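Local coordinates for protein putative NADPH:quinone oxidoreductase (Ralstonia eutropha, PDB 3IUP) that probably catalyses NADPH-dependent reduction of quinones and binds NADPH, at residues 164-169 and 312-317; 112-117 and 133-138. One frame throughout, in Å; residues are numbered along the deposited sequence.

Contact 2 (112-117 with 133-138) comes first along the chain and closes before contact 1 (164-169 with 312-317) opens, so the two follow one another in series. Their centres lie 27 Å apart, and the nearest atoms stay about 8 Å from each other without touching. Contact 2 is local, spanning 15 intervening residues at the surface of the GroES-like domain beside its mixed sheet. Contact 1 is buried and bridges 142 residues, joining helix 155-169 to helix 311-318 alongside the six-stranded parallel sheet. Together they sample the two-part architecture of medium-chain dehydrogenase/reductase relatives: a GroES-like β-rich part and a Rossmann-type nucleotide-binding part.

Contact 1. Residues 164-169 and 312-317; sequences VETMRL and FPFLQK. With ACT (acetate ion), chain H; ACT (acetate ion), chain I.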
# COMPACT_ATOMS: atom_id res chain seq x y z
N VAL A 164 16.34 6.79 4.90
CA VAL A 164 17.51 6.20 4.26
C VAL A 164 17.73 4.73 4.71
O VAL A 164 17.96 3.84 3.87
CB VAL A 164 18.75 7.04 4.46
CG1 VAL A 164 19.98 6.31 3.89
CG2 VAL A 164 18.53 8.42 3.82
N GLU A 165 17.54 4.50 5.99
CA GLU A 165 17.61 3.13 6.53
C GLU A 165 16.58 2.18 5.89
O GLU A 165 16.92 1.08 5.47
CB GLU A 165 17.47 3.15 8.04
CG GLU A 165 17.85 1.79 8.70
CD GLU A 165 19.36 1.72 9.02
OE1 GLU A 165 20.12 2.60 8.61
OE2 GLU A 165 19.75 0.74 9.68
N THR A 166 15.33 2.60 5.82
CA THR A 166 14.28 1.88 5.16
C THR A 166 14.56 1.62 3.69
O THR A 166 14.35 0.53 3.25
CB THR A 166 12.91 2.61 5.29
OG1 THR A 166 12.57 2.79 6.68
CG2 THR A 166 11.80 1.82 4.66
N MSE A 167 15.00 2.64 2.96
CA MSE A 167 15.43 2.49 1.58
C MSE A 167 16.39 1.30 1.41
O MSE A 167 16.18 0.38 0.57
CB MSE A 167 16.13 3.77 1.16
CG MSE A 167 16.65 3.81 -0.24
SE MSE A 167 17.86 5.34 -0.52
CE MSE A 167 19.43 4.55 0.26
N ARG A 168 17.44 1.32 2.22
CA ARG A 168 18.42 0.24 2.21
C ARG A 168 17.88 -1.11 2.63
O ARG A 168 18.15 -2.11 1.98
CB ARG A 168 19.59 0.61 3.09
CG ARG A 168 20.46 1.70 2.48
CD ARG A 168 21.39 2.28 3.46
NE ARG A 168 22.32 3.17 2.77
CZ ARG A 168 22.98 4.16 3.35
NH1 ARG A 168 22.86 4.40 4.66
NH2 ARG A 168 23.78 4.92 2.62
N LEU A 169 17.12 -1.14 3.72
CA LEU A 169 16.51 -2.39 4.19
C LEU A 169 15.59 -3.03 3.17
O LEU A 169 15.51 -4.25 3.10
CB LEU A 169 15.76 -2.19 5.50
CG LEU A 169 16.66 -2.00 6.72
CD1 LEU A 169 15.89 -1.36 7.85
CD2 LEU A 169 17.30 -3.36 7.14
N PHE A 312 8.47 5.32 15.62
CA PHE A 312 8.70 4.44 16.79
C PHE A 312 8.68 2.96 16.43
O PHE A 312 9.58 2.26 16.82
CB PHE A 312 7.79 4.79 17.96
CG PHE A 312 8.34 5.91 18.81
CD1 PHE A 312 8.54 7.17 18.27
CD2 PHE A 312 8.67 5.70 20.16
CE1 PHE A 312 9.04 8.21 19.03
CE2 PHE A 312 9.17 6.75 20.95
CZ PHE A 312 9.36 8.00 20.38
N PRO A 313 7.68 2.50 15.68
CA PRO A 313 7.75 1.13 15.14
C PRO A 313 9.04 0.88 14.36
O PRO A 313 9.59 -0.21 14.45
CB PRO A 313 6.52 1.06 14.26
CG PRO A 313 5.58 2.00 14.89
CD PRO A 313 6.38 3.12 15.41
N PHE A 314 9.54 1.87 13.62
CA PHE A 314 10.79 1.71 12.90
C PHE A 314 12.02 1.52 13.80
O PHE A 314 12.82 0.63 13.58
CB PHE A 314 10.99 2.88 11.89
CG PHE A 314 12.40 3.02 11.42
CD1 PHE A 314 12.89 2.28 10.40
CD2 PHE A 314 13.26 3.87 12.06
CE1 PHE A 314 14.20 2.42 10.00
CE2 PHE A 314 14.56 4.01 11.70
CZ PHE A 314 15.04 3.27 10.67
N LEU A 315 12.17 2.36 14.83
CA LEU A 315 13.30 2.24 15.77
C LEU A 315 13.27 0.86 16.49
O LEU A 315 14.33 0.28 16.74
CB LEU A 315 13.27 3.36 16.80
CG LEU A 315 13.45 4.77 16.23
CD1 LEU A 315 13.21 5.84 17.30
CD2 LEU A 315 14.77 4.87 15.61
N GLN A 316 12.07 0.40 16.78
CA GLN A 316 11.84 -0.88 17.43
C GLN A 316 12.26 -1.99 16.46
O GLN A 316 12.87 -2.98 16.87
CB GLN A 316 10.37 -1.02 17.84
N LYS A 317 11.99 -1.81 15.17
CA LYS A 317 12.37 -2.80 14.18
C LYS A 317 13.87 -2.91 14.00
O LYS A 317 14.38 -4.02 13.89
CB LYS A 317 11.73 -2.47 12.83
CG LYS A 317 11.28 -3.68 12.06
CD LYS A 317 10.19 -3.33 11.05
CE LYS A 317 10.76 -2.91 9.71
NZ LYS A 317 9.73 -3.17 8.66
C ACT H . 21.43 5.24 7.54
O ACT H . 22.63 5.67 7.77
OXT ACT H . 21.22 4.34 6.65
CH3 ACT H . 20.28 5.75 8.34
C ACT I . 25.86 6.40 5.20
O ACT I . 24.68 6.73 4.91
OXT ACT I . 26.51 5.81 4.29
CH3 ACT I . 26.46 6.68 6.55
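Helices 155-169 and 311-318 approach through T166 and F314, whose CA atoms are 8.5 Å apart, a spacing bridged by one phenylalanine ring. F314 has CG anti to its own N (chi1 163°), which sends the ring out to the facing helix. There E165 meets the ring's far edge, with CB 3.6 Å from F314 CZ. CG of E165 lies in the ring plane, 3.7 Å from the same CZ. The chain of E165 then bends at chi2 (88°), leading its carboxylate off toward a salt bridge with R322, its plane 83° from that of the ring. T166 supplies OG1, 3.7 Å from F314 CE1; this hydroxyl is hydrogen-bonded to G162 O and to W309 NE1, and the W309 ring meets that of F314. Away from the interface, R168 NH1 donates to O of the chain I acetate at 3.0 Å, while V164 CG1 lies over one face of the guanidinium. Both nearby acetates probably come from the crystallisation liquor. T166 also touches I243 and F245 of strand 243-249, and the side chain of F314 lies about 7 Å from the bound NADPH, which places this helix pair in the Rossmann-type nucleotide-binding fold, close to its cofactor.

Contact 2. Residues 112-117 and 133-138; sequences QALMGK and IPADQC
In the GroES-like domain, L114 projects from a loop of two overlapping beta turns onto A135, in the short 3-10 segment 135-137 that follows strand 130-134, and onto C138 just after it. The CA atoms of L114 and A135 are 7.5 Å apart, and no hydrogen bond joins the segments, so the contact rests on van der Waals packing of one leucine branch. The evidence lies in one methyl: L114 CD1 is 3.8 Å from C138 CB and 4.1 Å from A135 CB. A135 O is also close to this methyl, 3.8 Å from L114 CD1, and SG of C138 completes the set. With CD1 anti to CA (chi2 -177°), the leucine is at full stretch and delivers that methyl across the gap. The surroundings identify the wider setting: L114 also touches V35 and V140, while C138 packs on V35 and I37, so the leucine lies against the mixed sheet that contains strands 34-43 and 138-140. On the loop side, a type I turn from Q112 to M115 is closed by M115 N to Q112 O. It runs into a type II turn, closed by K117 N bonding to L114 O at 2.9 Å, with G116 at the third position and a positive phi of 78°. L114 and M115 thus belong to both turns, and G116 and K117 form backbone hydrogen bonds with V102. Across from the loop, the 3-10 turn is held by Q137 N to P134 O and by C138 N to A135 O at 3.2 Å.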
# COMPACT_ATOMS: atom_id res chain seq x y z
N GLN A 112 22.85 10.16 38.40
CA GLN A 112 23.87 11.12 38.89
C GLN A 112 24.76 11.63 37.76
O GLN A 112 25.12 12.79 37.75
CB GLN A 112 24.72 10.49 39.99
CG GLN A 112 23.96 10.31 41.29
CD GLN A 112 23.67 11.61 41.97
OE1 GLN A 112 24.59 12.33 42.33
NE2 GLN A 112 22.39 11.96 42.11
N ALA A 113 25.07 10.76 36.79
CA ALA A 113 25.98 11.17 35.70
C ALA A 113 25.37 12.26 34.84
O ALA A 113 26.07 12.93 34.08
CB ALA A 113 26.39 9.96 34.82
N LEU A 114 24.06 12.44 34.92
CA LEU A 114 23.39 13.45 34.14
C LEU A 114 23.23 14.76 34.88
O LEU A 114 22.83 15.77 34.28
CB LEU A 114 22.01 12.93 33.71
CG LEU A 114 22.00 11.70 32.78
CD1 LEU A 114 20.55 11.41 32.45
CD2 LEU A 114 22.82 11.87 31.50
N MSE A 115 23.50 14.79 36.17
CA MSE A 115 23.29 16.02 36.92
C MSE A 115 23.96 17.22 36.24
O MSE A 115 25.13 17.17 35.88
CB MSE A 115 23.82 15.92 38.36
CG MSE A 115 23.44 17.11 39.21
SE MSE A 115 21.55 17.40 39.44
CE MSE A 115 21.76 18.83 40.76
N GLY A 116 23.17 18.27 36.04
CA GLY A 116 23.67 19.51 35.49
C GLY A 116 23.88 19.52 34.00
O GLY A 116 24.18 20.58 33.45
N LYS A 117 23.66 18.39 33.33
CA LYS A 117 23.84 18.30 31.90
C LYS A 117 22.64 18.85 31.14
O LYS A 117 21.51 18.85 31.61
CB LYS A 117 24.10 16.87 31.50
CG LYS A 117 25.34 16.25 32.19
CD LYS A 117 26.43 15.98 31.24
CE LYS A 117 27.59 15.25 31.92
NZ LYS A 117 28.28 16.18 32.83
N ILE A 133 11.89 12.13 34.23
CA ILE A 133 11.94 11.04 33.28
C ILE A 133 13.11 10.13 33.55
O ILE A 133 14.05 10.54 34.17
CB ILE A 133 11.97 11.52 31.84
CG1 ILE A 133 13.32 12.01 31.42
CG2 ILE A 133 10.93 12.63 31.59
CD1 ILE A 133 13.47 11.80 29.93
N PRO A 134 13.03 8.88 33.07
CA PRO A 134 14.16 7.98 33.29
C PRO A 134 15.44 8.45 32.66
O PRO A 134 15.45 8.94 31.51
CB PRO A 134 13.71 6.67 32.65
CG PRO A 134 12.23 6.73 32.71
CD PRO A 134 11.89 8.18 32.48
N ALA A 135 16.51 8.33 33.43
CA ALA A 135 17.86 8.58 32.98
C ALA A 135 18.08 7.94 31.61
O ALA A 135 18.70 8.55 30.75
CB ALA A 135 18.86 8.02 33.99
N ASP A 136 17.56 6.72 31.41
CA ASP A 136 17.87 6.01 30.17
C ASP A 136 17.12 6.56 28.96
O ASP A 136 17.36 6.09 27.86
CB ASP A 136 17.75 4.46 30.32
CG ASP A 136 16.30 3.93 30.47
OD1 ASP A 136 15.30 4.69 30.33
OD2 ASP A 136 16.17 2.71 30.74
N GLN A 137 16.28 7.58 29.14
CA GLN A 137 15.61 8.23 28.01
C GLN A 137 16.20 9.59 27.63
O GLN A 137 15.64 10.31 26.82
CB GLN A 137 14.12 8.39 28.28
CG GLN A 137 13.35 7.05 28.40
CD GLN A 137 11.85 7.26 28.67
OE1 GLN A 137 11.25 8.27 28.25
NE2 GLN A 137 11.25 6.32 29.37
N CYS A 138 17.30 9.95 28.26
CA CYS A 138 17.95 11.22 28.03
C CYS A 138 19.11 11.06 27.07
O CYS A 138 19.90 10.14 27.21
CB CYS A 138 18.48 11.78 29.34
SG CYS A 138 17.12 12.20 30.45